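Local coordinates for uncharacterized protein (Legionella pneumophila subsp. pneumophila str. Philadelphia 1, PDB 4EZI) that is of unknown function but adopts an alpha/beta-hydrolase fold and may act as a lipase-like hydrolase on ester substrates such as triacylglycerols, at residues A[335-338]-A[339-342]; A[363-366]-A[367-370]. All coordinates share one frame; numbering follows the deposited sequence.

Contact 1: A[335-338]-A[339-342]; sequences KYSD and FVWI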
ATOM      1  N   LYS A 335      -1.837 -17.697  15.823  1.00 15.77           N
ATOM      2  CA  LYS A 335      -2.014 -19.162  15.770  1.00 15.68           C
ATOM      3  C   LYS A 335      -0.794 -19.846  15.156  1.00 16.17           C
ATOM      4  O   LYS A 335      -0.544 -21.015  15.422  1.00 19.04           O
ATOM      5  CB  LYS A 335      -3.234 -19.567  14.941  1.00 17.65           C
ATOM      6  CG  LYS A 335      -4.574 -19.099  15.432  1.00 20.36           C
ATOM      7  CD  LYS A 335      -5.730 -19.799  14.681  1.00 23.32           C
ATOM      8  CE  LYS A 335      -5.606 -19.821  13.141  1.00 23.50           C
ATOM      9  NZ  LYS A 335      -5.587 -18.467  12.509  1.00 17.85           N
ATOM     10  N   TYR A 336      -0.048 -19.125  14.317  1.00 15.82           N
ATOM     11  CA  TYR A 336       0.996 -19.698  13.471  1.00 16.30           C
ATOM     12  C   TYR A 336       2.404 -19.343  13.915  1.00 17.16           C
ATOM     13  O   TYR A 336       3.349 -20.054  13.567  1.00 19.60           O
ATOM     14  CB  TYR A 336       0.836 -19.204  12.034  1.00 17.00           C
ATOM     15  CG  TYR A 336      -0.460 -19.587  11.404  1.00 17.48           C
ATOM     16  CD1 TYR A 336      -0.720 -20.896  11.044  1.00 21.29           C
ATOM     17  CD2 TYR A 336      -1.453 -18.645  11.192  1.00 17.81           C
ATOM     18  CE1 TYR A 336      -1.935 -21.253  10.472  1.00 24.02           C
ATOM     19  CE2 TYR A 336      -2.652 -18.982  10.621  1.00 21.65           C
ATOM     20  CZ  TYR A 336      -2.888 -20.286  10.256  1.00 23.10           C
ATOM     21  OH  TYR A 336      -4.082 -20.653   9.690  1.00 24.62           O
ATOM     22  N   SER A 337       2.559 -18.240  14.641  1.00 17.71           N
ATOM     23  CA  SER A 337       3.880 -17.737  15.004  1.00 16.66           C
ATOM     24  C   SER A 337       3.834 -16.853  16.241  1.00 16.88           C
ATOM     25  O   SER A 337       2.885 -16.075  16.438  1.00 18.15           O
ATOM     26  CB  SER A 337       4.496 -16.943  13.833  1.00 18.08           C
ATOM     27  OG  SER A 337       5.742 -16.364  14.195  1.00 20.60           O
ATOM     28  N   ASP A 338       4.887 -16.946  17.056  1.00 17.83           N
ATOM     29  CA  ASP A 338       5.096 -16.059  18.191  1.00 16.98           C
ATOM     30  C   ASP A 338       5.728 -14.724  17.775  1.00 16.67           C
ATOM     31  O   ASP A 338       5.735 -13.787  18.551  1.00 18.48           O
ATOM     32  CB  ASP A 338       6.007 -16.720  19.241  1.00 19.68           C
ATOM     33  CG  ASP A 338       5.326 -17.858  19.993  1.00 24.67           C
ATOM     34  OD1 ASP A 338       4.076 -17.979  19.968  1.00 26.17           O
ATOM     35  OD2 ASP A 338       6.073 -18.641  20.636  1.00 28.91           O
ATOM     36  N   PHE A 339       6.281 -14.661  16.573  1.00 14.85           N
ATOM     37  CA  PHE A 339       6.979 -13.453  16.114  1.00 13.36           C
ATOM     38  C   PHE A 339       6.016 -12.512  15.374  1.00 12.02           C
ATOM     39  O   PHE A 339       6.183 -12.168  14.200  1.00 13.16           O
ATOM     40  CB  PHE A 339       8.185 -13.837  15.268  1.00 15.15           C
ATOM     41  CG  PHE A 339       9.122 -14.778  15.993  1.00 18.50           C
ATOM     42  CD1 PHE A 339       9.918 -14.313  17.024  1.00 19.71           C
ATOM     43  CD2 PHE A 339       9.149 -16.137  15.686  1.00 22.95           C
ATOM     44  CE1 PHE A 339      10.787 -15.192  17.722  1.00 25.01           C
ATOM     45  CE2 PHE A 339      10.004 -17.018  16.377  1.00 24.87           C
ATOM     46  CZ  PHE A 339      10.810 -16.537  17.394  1.00 28.11           C
ATOM     47  N   VAL A 340       4.990 -12.135  16.126  1.00 12.07           N
ATOM     48  CA  VAL A 340       3.857 -11.325  15.659  1.00 11.88           C
ATOM     49  C   VAL A 340       3.502 -10.383  16.796  1.00 11.49           C
ATOM     50  O   VAL A 340       3.327 -10.834  17.952  1.00 13.24           O
ATOM     51  CB  VAL A 340       2.621 -12.203  15.309  1.00 13.03           C
ATOM     52  CG1 VAL A 340       1.424 -11.319  14.874  1.00 15.65           C
ATOM     53  CG2 VAL A 340       2.958 -13.225  14.245  1.00 13.48           C
ATOM     54  N   TRP A 341       3.421  -9.099  16.473  1.00 11.66           N
ATOM     55  CA  TRP A 341       3.100  -8.068  17.441  1.00 11.56           C
ATOM     56  C   TRP A 341       2.055  -7.123  16.867  1.00 11.52           C
ATOM     57  O   TRP A 341       1.919  -6.991  15.656  1.00 11.93           O
ATOM     58  CB  TRP A 341       4.362  -7.297  17.830  1.00 12.84           C
ATOM     59  CG  TRP A 341       5.437  -8.168  18.427  1.00 14.68           C
ATOM     60  CD1 TRP A 341       5.584  -8.498  19.739  1.00 16.56           C
ATOM     61  CD2 TRP A 341       6.466  -8.855  17.718  1.00 12.25           C
ATOM     62  NE1 TRP A 341       6.667  -9.328  19.892  1.00 16.24           N
ATOM     63  CE2 TRP A 341       7.237  -9.556  18.670  1.00 13.56           C
ATOM     64  CE3 TRP A 341       6.838  -8.923  16.377  1.00 13.40           C
ATOM     65  CZ2 TRP A 341       8.324 -10.334  18.318  1.00 14.22           C
ATOM     66  CZ3 TRP A 341       7.923  -9.699  16.030  1.00 13.38           C
ATOM     67  CH2 TRP A 341       8.672 -10.387  17.001  1.00 15.46           C
ATOM     68  N   ILE A 342       1.363  -6.448  17.769  1.00 11.10           N
ATOM     69  CA  ILE A 342       0.395  -5.418  17.422  1.00 10.73           C
ATOM     70  C   ILE A 342       0.720  -4.174  18.252  1.00 11.38           C
ATOM     71  O   ILE A 342       1.081  -4.262  19.430  1.00 12.87           O
ATOM     72  CB  ILE A 342      -1.079  -5.889  17.646  1.00 11.50           C
ATOM     73  CG1 ILE A 342      -2.045  -4.838  17.107  1.00 11.51           C
ATOM     74  CG2 ILE A 342      -1.377  -6.256  19.125  1.00 13.09           C
ATOM     75  CD1 ILE A 342      -3.505  -5.314  17.107  1.00 12.44           C
TER
HETATM   76  O   HOH W   1       5.996 -14.037  12.279  1.00 22.77           O

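Contact 2: A[363-366]-A[367-370]; sequences VDFF and KQFE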
ATOM      1  N   VAL A 363      10.071   1.934  10.642  1.00  8.74           N
ATOM      2  CA  VAL A 363      11.534   2.046  10.554  1.00  9.70           C
ATOM      3  C   VAL A 363      12.222   1.385  11.756  1.00 10.32           C
ATOM      4  O   VAL A 363      13.177   0.638  11.615  1.00 10.73           O
ATOM      5  CB  VAL A 363      12.019   3.531  10.424  1.00 10.72           C
ATOM      6  CG1 VAL A 363      13.577   3.609  10.469  1.00 14.24           C
ATOM      7  CG2 VAL A 363      11.463   4.182   9.164  1.00 13.01           C
ATOM      8  N   ASP A 364      11.697   1.662  12.943  1.00 10.57           N
ATOM      9  CA  ASP A 364      12.283   1.108  14.163  1.00 11.00           C
ATOM     10  C   ASP A 364      12.189  -0.421  14.199  1.00 10.94           C
ATOM     11  O   ASP A 364      13.114  -1.101  14.654  1.00 12.11           O
ATOM     12  CB  ASP A 364      11.633   1.705  15.392  1.00 12.39           C
ATOM     13  CG  ASP A 364      12.038   3.136  15.652  1.00 16.69           C
ATOM     14  OD1 ASP A 364      13.064   3.606  15.122  1.00 18.14           O
ATOM     15  OD2 ASP A 364      11.334   3.786  16.455  1.00 18.62           O
ATOM     16  N   PHE A 365      11.073  -0.964  13.735  1.00 10.31           N
ATOM     17  CA  PHE A 365      10.904  -2.405  13.644  1.00 10.13           C
ATOM     18  C   PHE A 365      11.921  -3.027  12.692  1.00  8.97           C
ATOM     19  O   PHE A 365      12.561  -4.030  13.022  1.00 11.52           O
ATOM     20  CB  PHE A 365       9.485  -2.721  13.194  1.00 10.24           C
ATOM     21  CG  PHE A 365       9.088  -4.165  13.292  1.00 10.22           C
ATOM     22  CD1 PHE A 365       8.984  -4.797  14.519  1.00 11.05           C
ATOM     23  CD2 PHE A 365       8.787  -4.891  12.153  1.00 10.23           C
ATOM     24  CE1 PHE A 365       8.562  -6.119  14.607  1.00 10.76           C
ATOM     25  CE2 PHE A 365       8.391  -6.209  12.223  1.00 11.53           C
ATOM     26  CZ  PHE A 365       8.263  -6.818  13.463  1.00 11.53           C
ATOM     27  N   PHE A 366      12.108  -2.414  11.536  1.00  9.29           N
ATOM     28  CA  PHE A 366      13.067  -2.925  10.577  1.00  9.75           C
ATOM     29  C   PHE A 366      14.491  -2.855  11.106  1.00 11.15           C
ATOM     30  O   PHE A 366      15.278  -3.797  10.944  1.00 11.71           O
ATOM     31  CB  PHE A 366      12.944  -2.192   9.241  1.00  9.54           C
ATOM     32  CG  PHE A 366      11.616  -2.412   8.561  1.00  9.04           C
ATOM     33  CD1 PHE A 366      10.802  -3.500   8.896  1.00  8.94           C
ATOM     34  CD2 PHE A 366      11.157  -1.507   7.618  1.00  9.40           C
ATOM     35  CE1 PHE A 366       9.603  -3.693   8.274  1.00  9.19           C
ATOM     36  CE2 PHE A 366       9.933  -1.708   6.977  1.00  9.92           C
ATOM     37  CZ  PHE A 366       9.156  -2.798   7.306  1.00  9.71           C
ATOM     38  N   LYS A 367      14.813  -1.784  11.804  1.00 10.13           N
ATOM     39  CA  LYS A 367      16.144  -1.663  12.402  1.00 11.17           C
ATOM     40  C   LYS A 367      16.412  -2.782  13.420  1.00 11.68           C
ATOM     41  O   LYS A 367      17.529  -3.311  13.492  1.00 12.70           O
ATOM     42  CB  LYS A 367      16.319  -0.293  13.036  1.00 11.94           C
ATOM     43  CG  LYS A 367      16.500   0.840  12.021  1.00 12.03           C
ATOM     44  CD  LYS A 367      17.915   0.829  11.447  1.00 12.90           C
ATOM     45  CE  LYS A 367      18.013   1.634  10.171  1.00 12.04           C
ATOM     46  NZ  LYS A 367      19.357   1.448   9.533  1.00 12.86           N
ATOM     47  N   GLN A 368      15.384  -3.167  14.181  1.00 12.18           N
ATOM     48  CA  GLN A 368      15.503  -4.252  15.137  1.00 11.84           C
ATOM     49  C   GLN A 368      15.932  -5.529  14.441  1.00 12.11           C
ATOM     50  O   GLN A 368      16.798  -6.244  14.941  1.00 13.83           O
ATOM     51  CB  GLN A 368      14.186  -4.458  15.880  1.00 14.23           C
ATOM     52  CG  GLN A 368      14.225  -5.580  16.896  1.00 18.19           C
ATOM     53  CD  GLN A 368      12.920  -5.754  17.646  1.00 24.43           C
ATOM     54  OE1 GLN A 368      12.107  -4.830  17.741  1.00 27.91           O
ATOM     55  NE2 GLN A 368      12.727  -6.951  18.199  1.00 27.90           N
ATOM     56  N   PHE A 369      15.341  -5.819  13.292  1.00 11.08           N
ATOM     57  CA  PHE A 369      15.649  -7.028  12.558  1.00 12.25           C
ATOM     58  C   PHE A 369      16.850  -6.906  11.637  1.00 12.13           C
ATOM     59  O   PHE A 369      17.454  -7.922  11.285  1.00 14.13           O
ATOM     60  CB  PHE A 369      14.375  -7.626  11.935  1.00 12.15           C
ATOM     61  CG  PHE A 369      13.467  -8.130  12.991  1.00 12.12           C
ATOM     62  CD1 PHE A 369      13.791  -9.308  13.649  1.00 12.86           C
ATOM     63  CD2 PHE A 369      12.406  -7.363  13.471  1.00 12.39           C
ATOM     64  CE1 PHE A 369      13.045  -9.733  14.716  1.00 13.75           C
ATOM     65  CE2 PHE A 369      11.643  -7.805  14.535  1.00 14.97           C
ATOM     66  CZ  PHE A 369      11.973  -8.996  15.152  1.00 15.16           C
ATOM     67  N   GLU A 370      17.244  -5.684  11.310  1.00 12.31           N
ATOM     68  CA  GLU A 370      18.502  -5.445  10.605  1.00 11.95           C
ATOM     69  C   GLU A 370      19.694  -5.889  11.454  1.00 12.30           C
ATOM     70  O   GLU A 370      20.649  -6.452  10.931  1.00 13.76           O
ATOM     71  CB  GLU A 370      18.624  -3.948  10.292  1.00 11.57           C
ATOM     72  CG  GLU A 370      19.900  -3.584   9.532  1.00 12.97           C
ATOM     73  CD  GLU A 370      19.929  -2.113   9.042  1.00 13.79           C
ATOM     74  OE1 GLU A 370      19.062  -1.312   9.426  1.00 14.73           O
ATOM     75  OE2 GLU A 370      20.824  -1.773   8.258  1.00 23.68           O
TER

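Contact 1: A[335-338]-A[339-342]
An inverse gamma turn centred on Phe339 leads the chain into strand 340-344, an edge strand of the central sheet in this alpha/beta-hydrolase fold. Its closing bond runs from Val340 N to Asp338 O at 3.0 Å; the N-H...O angle of 147° makes it weak, as the tight three-residue ring would suggest. Phe339 takes the negative phi and positive psi that define the turn. The same residue is also held by the Ser337 side chain: Phe339 N donates to Ser337 OG at 3.0 Å with a straighter angle of 153°. A serine oxygen accepting from the backbone N-H two residues on meets the definition of an ST turn, which here overlaps the gamma turn. What makes it possible is the serine torsion: with OG anti to its own nitrogen and beside the carbonyl carbon (chi1 176°), the hydroxyl lies alongside the onward chain. That hydroxyl acts in both directions, because its proton goes to a water, 3.0 Å from Ser337 OG, that in turn donates to Phe339 O at 2.7 Å. The water thus bridges the serine hydroxyl to the far peptide of the turn, and both peptides flanking Phe339 are bonded. The phenyl group leaves beside this grip, its CD2 lying 3.7 Å from Ser337 OG. From the turn onward, Phe339 and Trp341 pair through their backbones with Leu310 of the adjacent parallel strand. Earlier in the loop, Lys335 NZ and Tyr336 OH both engage Asp303 OD1. Val340 turns its side chain onto Tyr330 and Phe333 of helix 323-334, yet one branch also reaches back to the loop: CG2 lies 3.6 Å from Ser337 O and 4.0 Å from Ser337 CB.

Contact 2: A[363-366]-A[367-370]
Phe365 and Phe369, one helical turn apart, form a T-shaped pair in which the edge of Phe369 addresses the face of Phe365. The ring centroids are 5.1 Å apart and the planes meet at 67°, well away from a parallel stack. Phe369 CE2 makes the closest touch, 3.5 Å from Phe365 CE1, while its neighbour CD2 sits above the middle of the Phe365 ring. Two different first torsions bring the rings together: Phe365 sends CG anti to the backbone nitrogen (chi1 -169°), leaning its ring along the helix toward the later residue, whereas Phe369 keeps CG beside its own nitrogen. In that pose Phe369 CD2 also approaches Phe365 O at 3.4 Å, and Gln368 CG lies 4.1 Å above one face of Phe369, displaced toward its rim. The backbone behind the pair is regular alpha helix. Lys367 N reaches Val363 O at 2.9 Å and Glu370 N reaches Phe366 O at 2.7 Å; the bond from Phe369 N to Phe365 O is longer and weak. A further side-chain link, this one i to i+3, is ionic: Lys367, bent at chi2, carries NZ to 2.8 Å from Glu370 OE1, on the syn side and 20° out of the carboxylate plane. Both ends have further partners, Ala109 O for the ammonium and Tyr111 OH for the carboxylate oxygen, so the salt bridge is tied to the segment following helix 99-108. Farther out, helix 355-370 lies against the central sheet. Phe365 and Phe366 rest on Ala193 and Ala195 of strand 193-197, Phe366 also meets Tyr164 and Ala166 of strand 162-168, and Val363 and Phe366 touch Tyr105 of helix 99-108.

How the contacts relate
Contact 1 is a surface turn at the entry to edge strand 340-344, and contact 2 is a partly buried turn of helix 355-370, the next regular element in the chain. Their chemistry follows their places: backbone, hydroxyl and water bonds set the exposed loop, while ring packing against the sheet dominates the helix, with its ion pair on another side. The two meet through Trp341, whose CE3 lies 3.7 Å from Phe365 CE1 and whose CH2 lies 4.0 Å from Phe369 CZ, joining the indole to both members of the phenylalanine pair. Pro309 also touches all three aromatic side chains, lying where strand and helix come together.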